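Local coordinates for protein C-domain type II peptide synthetase (PDB 4ZNM) that belongs to the condensation-domain family of peptide synthetases, here as a free-standing type II protein within the CoA-acyltransferase clan, at residues R349-P352 and E353-E356; D231-R234 and S235-L238; E383-D387 and L388-K392. One frame throughout, in Å; residues are numbered along the deposited sequence.

Contact 1 of 3, residues R349-P352 and E353-E356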
ATOM      1  N   ARG A 349      -4.217  15.916  11.048  1.00 35.52           N
ATOM      2  CA  ARG A 349      -4.121  16.701  12.282  1.00 40.31           C
ATOM      3  C   ARG A 349      -2.716  17.251  12.570  1.00 40.33           C
ATOM      4  O   ARG A 349      -2.553  18.245  13.277  1.00 43.68           O
ATOM      5  CB  ARG A 349      -4.569  15.847  13.483  1.00 40.92           C
ATOM      6  CG  ARG A 349      -6.077  15.586  13.534  1.00 53.42           C
ATOM      7  CD  ARG A 349      -6.898  16.875  13.690  1.00 62.30           C
ATOM      8  NE  ARG A 349      -8.335  16.631  13.530  1.00 66.34           N
ATOM      9  CZ  ARG A 349      -9.171  16.334  14.523  1.00 64.61           C
ATOM     10  NH1 ARG A 349     -10.460  16.128  14.264  1.00 64.29           N
ATOM     11  NH2 ARG A 349      -8.725  16.230  15.773  1.00 64.96           N
ATOM     12  N   LEU A 350      -1.703  16.581  12.049  1.00 36.28           N
ATOM     13  CA  LEU A 350      -0.333  17.016  12.261  1.00 31.09           C
ATOM     14  C   LEU A 350       0.023  18.180  11.331  1.00 36.63           C
ATOM     15  O   LEU A 350       0.651  19.125  11.748  1.00 33.50           O
ATOM     16  CB  LEU A 350       0.631  15.858  12.037  1.00 30.76           C
ATOM     17  CG  LEU A 350       2.120  16.198  11.907  1.00 29.60           C
ATOM     18  CD1 LEU A 350       2.561  16.979  13.127  1.00 40.03           C
ATOM     19  CD2 LEU A 350       2.979  14.964  11.743  1.00 40.07           C
ATOM     20  N   ILE A 351      -0.371  18.110  10.065  1.00 28.15           N
ATOM     21  CA  ILE A 351       0.178  19.022   9.071  1.00 30.35           C
ATOM     22  C   ILE A 351      -0.145  20.507   9.368  1.00 30.89           C
ATOM     23  O   ILE A 351       0.677  21.370   9.099  1.00 34.89           O
ATOM     24  CB  ILE A 351      -0.276  18.620   7.651  1.00 28.63           C
ATOM     25  CG1 ILE A 351       0.325  19.556   6.622  1.00 36.42           C
ATOM     26  CG2 ILE A 351      -1.779  18.591   7.524  1.00 30.14           C
ATOM     27  CD1 ILE A 351       1.776  19.341   6.404  1.00 32.83           C
ATOM     28  N   PRO A 352      -1.314  20.810   9.953  1.00 35.38           N
ATOM     29  CA  PRO A 352      -1.534  22.238  10.224  1.00 37.06           C
ATOM     30  C   PRO A 352      -0.537  22.791  11.245  1.00 41.11           C
ATOM     31  O   PRO A 352      -0.349  23.999  11.296  1.00 41.42           O
ATOM     32  CB  PRO A 352      -2.971  22.285  10.781  1.00 37.17           C
ATOM     33  CG  PRO A 352      -3.571  20.953  10.456  1.00 38.83           C
ATOM     34  CD  PRO A 352      -2.415  19.991  10.473  1.00 36.90           C
ATOM     35  N   GLU A 353       0.090  21.915  12.030  1.00 37.52           N
ATOM     36  CA  GLU A 353       1.106  22.305  13.008  1.00 35.76           C
ATOM     37  C   GLU A 353       2.444  22.611  12.351  1.00 38.17           C
ATOM     38  O   GLU A 353       3.246  23.350  12.895  1.00 34.61           O
ATOM     39  CB  GLU A 353       1.308  21.201  14.053  1.00 39.45           C
ATOM     40  CG  GLU A 353       0.047  20.869  14.852  1.00 53.87           C
ATOM     41  CD  GLU A 353      -0.420  22.021  15.733  1.00 63.39           C
ATOM     42  OE1 GLU A 353       0.401  22.569  16.506  1.00 71.83           O
ATOM     43  OE2 GLU A 353      -1.613  22.382  15.647  1.00 57.94           O
ATOM     44  N   VAL A 354       2.675  22.018  11.189  1.00 32.77           N
ATOM     45  CA  VAL A 354       3.907  22.197  10.430  1.00 33.30           C
ATOM     46  C   VAL A 354       3.531  22.499   8.969  1.00 33.36           C
ATOM     47  O   VAL A 354       3.827  21.707   8.058  1.00 28.57           O
ATOM     48  CB  VAL A 354       4.803  20.949  10.533  1.00 35.68           C
ATOM     49  CG1 VAL A 354       5.379  20.849  11.898  1.00 41.18           C
ATOM     50  CG2 VAL A 354       4.005  19.674  10.241  1.00 41.26           C
ATOM     51  N   PRO A 355       2.902  23.666   8.735  1.00 30.84           N
ATOM     52  CA  PRO A 355       2.162  23.875   7.488  1.00 31.10           C
ATOM     53  C   PRO A 355       2.995  24.049   6.220  1.00 45.42           C
ATOM     54  O   PRO A 355       2.377  24.059   5.150  1.00 43.34           O
ATOM     55  CB  PRO A 355       1.342  25.142   7.776  1.00 32.73           C
ATOM     56  CG  PRO A 355       2.087  25.851   8.824  1.00 36.44           C
ATOM     57  CD  PRO A 355       2.703  24.768   9.680  1.00 31.93           C
ATOM     58  N   GLU A 356       4.324  24.138   6.314  1.00 34.64           N
ATOM     59  CA  GLU A 356       5.162  24.275   5.114  1.00 37.14           C
ATOM     60  C   GLU A 356       5.850  22.950   4.739  1.00 33.46           C
ATOM     61  O   GLU A 356       6.577  22.884   3.753  1.00 33.74           O
ATOM     62  CB  GLU A 356       6.223  25.374   5.300  1.00 43.77           C
ATOM     63  CG  GLU A 356       5.687  26.784   5.620  1.00 54.65           C
ATOM     64  CD  GLU A 356       4.785  27.370   4.541  1.00 66.58           C
ATOM     65  OE1 GLU A 356       4.875  26.940   3.375  1.00 61.19           O
ATOM     66  OE2 GLU A 356       3.979  28.268   4.858  1.00 82.10           O
TER
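Two i to i+3 backbone hydrogen bonds carry the chain from L350-I351 into E353-V354: the amide of E353 reaches L350 O at 2.9 Å between N and O, and the amide of V354 reaches I351 O with N and O 3.0 Å apart. The second N-H...O angle, 137°, is well short of straight, as expected of the tight winding of a 3-10 turn at the exit of helix 347-350. One proline, P352, sits within the turn and a second, P355, follows it. P352 offers no amide hydrogen, and P355 N, also without one, sits close to I351 O without bonding to it; instead P355 CA sends a C-H...O contact to I351 O across 3.3 Å. The ring of P355 lies against the turn, its CD 3.5 Å from P352 O. Among the side chains, V354 does the apolar work. With CG1 anti to the carbonyl carbon (chi1 -71°), V354 CG2 falls between the backbone N and that carbon and meets L350 CD1 at 4.2 Å, with the CD1 end of I351 slightly farther off. E353 lays CB against L350 O at 3.2 Å, then bends at chi2 (-66°), and its OE1 forms a salt bridge with R217. The chemistry implies a turn in which I351 O is served by one bent amide bond and one C-H donor. P355 N, with no hydrogen to give, cannot add an i to i+4 bond to I351 O; this is consistent with the helical pairing going no further here.

Contact 2 of 3, residues D231-R234 and S235-L238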
ATOM      1  N   ASP A 231      10.250  15.070 -14.788  1.00 28.43           N
ATOM      2  CA  ASP A 231      10.616  15.243 -16.195  1.00 27.69           C
ATOM      3  C   ASP A 231       9.653  16.165 -16.901  1.00 30.54           C
ATOM      4  O   ASP A 231      10.037  16.835 -17.839  1.00 31.20           O
ATOM      5  CB  ASP A 231      10.625  13.912 -16.944  1.00 32.67           C
ATOM      6  CG  ASP A 231      11.664  12.944 -16.417  1.00 33.40           C
ATOM      7  OD1 ASP A 231      12.749  13.417 -16.034  1.00 36.03           O
ATOM      8  OD2 ASP A 231      11.393  11.703 -16.410  1.00 30.03           O
ATOM      9  N   ILE A 232       8.398  16.171 -16.458  1.00 27.20           N
ATOM     10  CA  ILE A 232       7.357  16.945 -17.097  1.00 25.34           C
ATOM     11  C   ILE A 232       6.705  17.786 -16.006  1.00 26.84           C
ATOM     12  O   ILE A 232       6.291  17.245 -14.950  1.00 24.25           O
ATOM     13  CB  ILE A 232       6.318  16.040 -17.812  1.00 27.17           C
ATOM     14  CG1 ILE A 232       7.001  15.090 -18.814  1.00 28.13           C
ATOM     15  CG2 ILE A 232       5.297  16.907 -18.523  1.00 28.23           C
ATOM     16  CD1 ILE A 232       6.163  13.854 -19.168  1.00 31.02           C
ATOM     17  N   PRO A 233       6.602  19.104 -16.238  1.00 31.41           N
ATOM     18  CA  PRO A 233       6.014  19.943 -15.192  1.00 29.79           C
ATOM     19  C   PRO A 233       4.523  19.777 -15.033  1.00 31.33           C
ATOM     20  O   PRO A 233       3.789  19.410 -15.947  1.00 34.32           O
ATOM     21  CB  PRO A 233       6.333  21.364 -15.651  1.00 31.09           C
ATOM     22  CG  PRO A 233       6.469  21.277 -17.117  1.00 34.64           C
ATOM     23  CD  PRO A 233       7.089  19.906 -17.370  1.00 27.53           C
ATOM     24  N   ARG A 234       4.099  20.048 -13.814  1.00 28.71           N
ATOM     25  CA  ARG A 234       2.712  20.089 -13.448  1.00 30.48           C
ATOM     26  C   ARG A 234       1.919  20.925 -14.453  1.00 31.65           C
ATOM     27  O   ARG A 234       0.876  20.494 -14.931  1.00 32.17           O
ATOM     28  CB  ARG A 234       2.619  20.650 -12.013  1.00 35.02           C
ATOM     29  CG  ARG A 234       1.284  20.435 -11.344  1.00 34.79           C
ATOM     30  CD  ARG A 234       1.296  21.032  -9.891  1.00 33.49           C
ATOM     31  NE  ARG A 234       0.130  20.552  -9.174  1.00 40.61           N
ATOM     32  CZ  ARG A 234       0.087  19.402  -8.514  1.00 45.34           C
ATOM     33  NH1 ARG A 234      -1.037  19.029  -7.915  1.00 51.38           N
ATOM     34  NH2 ARG A 234       1.168  18.627  -8.446  1.00 51.54           N
ATOM     35  N   SER A 235       2.440  22.104 -14.799  1.00 35.76           N
ATOM     36  CA  SER A 235       1.743  23.031 -15.711  1.00 33.42           C
ATOM     37  C   SER A 235       1.569  22.510 -17.155  1.00 34.10           C
ATOM     38  O   SER A 235       0.783  23.054 -17.909  1.00 31.55           O
ATOM     39  CB  SER A 235       2.473  24.392 -15.753  1.00 34.82           C
ATOM     40  OG  SER A 235       3.837  24.239 -16.150  1.00 39.41           O
ATOM     41  N   ALA A 236       2.267  21.453 -17.550  1.00 29.31           N
ATOM     42  CA  ALA A 236       2.053  20.930 -18.894  1.00 35.67           C
ATOM     43  C   ALA A 236       0.650  20.318 -18.983  1.00 35.93           C
ATOM     44  O   ALA A 236       0.109  20.145 -20.068  1.00 39.16           O
ATOM     45  CB  ALA A 236       3.111  19.904 -19.254  1.00 36.60           C
ATOM     46  N   GLY A 237       0.058  19.984 -17.840  1.00 36.26           N
ATOM     47  CA  GLY A 237      -1.313  19.487 -17.846  1.00 42.20           C
ATOM     48  C   GLY A 237      -1.588  18.203 -18.623  1.00 37.16           C
ATOM     49  O   GLY A 237      -2.691  18.018 -19.155  1.00 39.80           O
ATOM     50  N   LEU A 238      -0.608  17.301 -18.687  1.00 33.39           N
ATOM     51  CA  LEU A 238      -0.840  16.006 -19.323  1.00 34.99           C
ATOM     52  C   LEU A 238      -1.874  15.224 -18.525  1.00 30.61           C
ATOM     53  O   LEU A 238      -2.007  15.415 -17.321  1.00 28.12           O
ATOM     54  CB  LEU A 238       0.458  15.191 -19.441  1.00 33.27           C
ATOM     55  CG  LEU A 238       1.585  15.786 -20.296  1.00 44.62           C
ATOM     56  CD1 LEU A 238       2.602  14.720 -20.651  1.00 44.65           C
ATOM     57  CD2 LEU A 238       1.066  16.453 -21.550  1.00 57.30           C
TER
HETATM   58  O   HOH W   1       1.993  17.330 -16.809  1.00 27.60           O
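The amide of A236 donates to P233 O, N to O 3.0 Å, and that of G237 donates to R234 O over 3.1 Å. P233 O takes a second hydrogen bond from a water, which in turn accepts from L238 N at 3.2 Å, so this one carbonyl holds A236 directly and L238 through the water. The extended chain of R234 carries NH1 to a salt bridge with D408, while S235 N is held by D364. The paired i to i+3 bonds define a short 3-10 turn in the loop between strands 227-229 and 242-249, the two outermost strands of their five-stranded sheet. G237, with positive phi (61°), lets the chain leave that turn and swing L238 back toward I232. There the packing is apolar: with I232 CG1 beside the backbone N (chi1 -55°), I232 CG2 stands anti to that nitrogen and meets A236 CB at 3.8 Å, and I232 CD1 touches L238 CD1 at 4.0 Å, the side chains of I232 and L238 crossing at about a right angle. P233 CB rests beside S235 OG, 3.8 Å away.

Contact 3 of 3, residues E383-D387 and L388-K392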
ATOM      1  N   GLU A 383      -1.822 -21.184   2.763  1.00 32.92           N
ATOM      2  CA  GLU A 383      -2.839 -21.303   3.801  1.00 35.19           C
ATOM      3  C   GLU A 383      -3.958 -22.209   3.303  1.00 30.45           C
ATOM      4  O   GLU A 383      -4.055 -22.454   2.113  1.00 28.18           O
ATOM      5  CB  GLU A 383      -3.397 -19.932   4.158  1.00 55.23           C
ATOM      6  CG  GLU A 383      -2.351 -18.834   4.157  1.00 82.71           C
ATOM      7  CD  GLU A 383      -2.517 -17.891   5.317  1.00 90.30           C
ATOM      8  OE1 GLU A 383      -2.305 -18.350   6.462  1.00 87.68           O
ATOM      9  OE2 GLU A 383      -2.856 -16.705   5.079  1.00 89.89           O
ATOM     10  N   GLN A 384      -4.810 -22.685   4.206  1.00 27.38           N
ATOM     11  CA  GLN A 384      -5.894 -23.568   3.822  1.00 28.61           C
ATOM     12  C   GLN A 384      -7.210 -23.145   4.422  1.00 28.98           C
ATOM     13  O   GLN A 384      -7.280 -22.741   5.595  1.00 33.77           O
ATOM     14  CB  GLN A 384      -5.558 -24.999   4.243  1.00 32.25           C
ATOM     15  CG  GLN A 384      -6.579 -26.031   3.784  1.00 25.84           C
ATOM     16  CD  GLN A 384      -6.224 -27.415   4.237  1.00 42.44           C
ATOM     17  OE1 GLN A 384      -6.106 -27.679   5.434  1.00 42.02           O
ATOM     18  NE2 GLN A 384      -6.022 -28.307   3.275  1.00 40.17           N
ATOM     19  N   ALA A 385      -8.258 -23.216   3.602  1.00 25.38           N
ATOM     20  CA  ALA A 385      -9.624 -23.026   4.073  1.00 32.75           C
ATOM     21  C   ALA A 385     -10.438 -24.184   3.515  1.00 27.27           C
ATOM     22  O   ALA A 385     -10.699 -24.282   2.308  1.00 25.03           O
ATOM     23  CB  ALA A 385     -10.198 -21.665   3.645  1.00 32.09           C
ATOM     24  N   GLY A 386     -10.801 -25.104   4.401  1.00 28.65           N
ATOM     25  CA  GLY A 386     -11.528 -26.282   3.988  1.00 24.18           C
ATOM     26  C   GLY A 386     -10.726 -27.109   3.008  1.00 28.09           C
ATOM     27  O   GLY A 386      -9.618 -27.541   3.329  1.00 29.71           O
ATOM     28  N   ASP A 387     -11.275 -27.319   1.814  1.00 23.67           N
ATOM     29  CA  ASP A 387     -10.578 -28.097   0.804  1.00 25.88           C
ATOM     30  C   ASP A 387      -9.811 -27.225  -0.190  1.00 26.48           C
ATOM     31  O   ASP A 387      -9.290 -27.745  -1.154  1.00 29.11           O
ATOM     32  CB  ASP A 387     -11.561 -29.015   0.062  1.00 29.47           C
ATOM     33  CG  ASP A 387     -12.460 -28.299  -0.922  1.00 36.33           C
ATOM     34  OD1 ASP A 387     -12.505 -27.041  -0.977  1.00 37.89           O
ATOM     35  OD2 ASP A 387     -13.166 -29.034  -1.658  1.00 35.86           O
ATOM     36  N   LEU A 388      -9.766 -25.906   0.040  1.00 25.64           N
ATOM     37  CA  LEU A 388      -8.947 -25.008  -0.780  1.00 26.77           C
ATOM     38  C   LEU A 388      -7.672 -24.529  -0.074  1.00 27.89           C
ATOM     39  O   LEU A 388      -7.718 -24.068   1.062  1.00 33.44           O
ATOM     40  CB  LEU A 388      -9.732 -23.793  -1.184  1.00 26.84           C
ATOM     41  CG  LEU A 388     -10.555 -23.854  -2.442  1.00 29.87           C
ATOM     42  CD1 LEU A 388     -11.171 -22.484  -2.584  1.00 25.83           C
ATOM     43  CD2 LEU A 388      -9.716 -24.237  -3.681  1.00 37.78           C
ATOM     44  N   THR A 389      -6.550 -24.670  -0.771  1.00 24.56           N
ATOM     45  CA  THR A 389      -5.285 -24.039  -0.410  1.00 27.78           C
ATOM     46  C   THR A 389      -5.118 -22.718  -1.195  1.00 24.95           C
ATOM     47  O   THR A 389      -5.422 -22.652  -2.378  1.00 27.43           O
ATOM     48  CB  THR A 389      -4.121 -25.000  -0.716  1.00 27.59           C
ATOM     49  OG1 THR A 389      -4.205 -26.152   0.138  1.00 32.81           O
ATOM     50  CG2 THR A 389      -2.753 -24.302  -0.557  1.00 32.51           C
ATOM     51  N   TYR A 390      -4.672 -21.660  -0.541  1.00 25.07           N
ATOM     52  CA  TYR A 390      -4.518 -20.381  -1.204  1.00 24.81           C
ATOM     53  C   TYR A 390      -3.216 -19.716  -0.749  1.00 27.57           C
ATOM     54  O   TYR A 390      -2.830 -19.779   0.418  1.00 25.99           O
ATOM     55  CB  TYR A 390      -5.732 -19.469  -0.963  1.00 23.83           C
ATOM     56  CG  TYR A 390      -6.030 -19.105   0.473  1.00 23.71           C
ATOM     57  CD1 TYR A 390      -5.750 -17.825   0.969  1.00 26.37           C
ATOM     58  CD2 TYR A 390      -6.622 -20.028   1.328  1.00 25.98           C
ATOM     59  CE1 TYR A 390      -6.038 -17.481   2.298  1.00 28.20           C
ATOM     60  CE2 TYR A 390      -6.918 -19.708   2.639  1.00 23.54           C
ATOM     61  CZ  TYR A 390      -6.616 -18.437   3.125  1.00 27.88           C
ATOM     62  OH  TYR A 390      -6.935 -18.126   4.423  1.00 27.28           O
ATOM     63  N   SER A 391      -2.553 -19.082  -1.708  1.00 25.80           N
ATOM     64  CA  SER A 391      -1.227 -18.525  -1.538  1.00 27.66           C
ATOM     65  C   SER A 391      -1.193 -17.173  -2.224  1.00 26.32           C
ATOM     66  O   SER A 391      -1.447 -17.086  -3.413  1.00 26.04           O
ATOM     67  CB  SER A 391      -0.209 -19.497  -2.144  1.00 33.47           C
ATOM     68  OG  SER A 391       1.048 -19.386  -1.541  1.00 43.70           O
ATOM     69  N   LYS A 392      -0.892 -16.123  -1.480  1.00 26.41           N
ATOM     70  CA  LYS A 392      -0.810 -14.784  -2.041  1.00 26.19           C
ATOM     71  C   LYS A 392       0.294 -14.741  -3.098  1.00 26.89           C
ATOM     72  O   LYS A 392       1.374 -15.256  -2.875  1.00 27.76           O
ATOM     73  CB  LYS A 392      -0.554 -13.764  -0.924  1.00 31.12           C
ATOM     74  CG  LYS A 392      -0.540 -12.286  -1.362  1.00 36.59           C
ATOM     75  CD  LYS A 392      -1.945 -11.791  -1.608  1.00 47.02           C
ATOM     76  CE  LYS A 392      -1.982 -10.464  -2.323  1.00 47.59           C
ATOM     77  NZ  LYS A 392      -1.255  -9.436  -1.619  1.00 40.54           N
TER
HETATM   78  O   HOH W   2      -5.449 -16.157   5.329  1.00 29.19           O
HETATM   79  O   HOH W   3      -6.622 -27.853   0.402  1.00 33.90           O
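This beta hairpin, strands 383-385 and 388-392 joined by a type II' turn from A385 to L388, illustrates how two residues suffice to reverse a chain. E383 and Y390 form a hydrogen-bonded pair, E383 N to Y390 O 2.9 Å and Y390 N to E383 O 2.8 Å. Next to the turn A385 N donates to L388 O at 2.7 Å, and L388 N returns a bond to A385 O. G386 takes the positive-phi position (61/-121°) of the turn. Strand 383-385 is one of the two outermost strands of the six-stranded sheet, and 388-392 links it to strand 47-55. E383, A385, L388 and Y390 point to one face, where helix 162-180 packs, with L173 against A385 and Y390. The Y390 ring leans back across the hairpin because CG lies between the backbone N and the carbonyl carbon (chi1 61°). E383 CB sits over one ring face, 3.9 Å from the centroid of the Y390 ring, in a CH-pi contact offset toward the rim; A385 N lies at the ring edge in its plane, and A385 CB meets Y390 CE2 at 3.9 Å. A water donates to E383 OE2 and hydrogen-bonds Y390 OH, joining the two polar ends. On the other face, Q384 and T389 form the non-hydrogen-bonded pair; a second water accepts from Q384 NE2 at 3.0 Å and also hydrogen-bonds T389 OG1.

From the N terminus, the three local turns come in series, none nested in or crossing another. Contact 2 is first, turning the chain between strand 227-229 and strand 242-249 at the margins of the five-stranded sheet. Contact 1 follows, closing the exit of helix 347-350 before the chain enters strand 366-373 of that same sheet; its nearest atoms are about 14 Å from those of contact 2. Contact 3 is last, a hairpin at the edge of the six-stranded sheet. Its centre is about 45 Å from that of contact 1 and about 46 Å from that of contact 2, across the chain's centre from both. None of the three touches another.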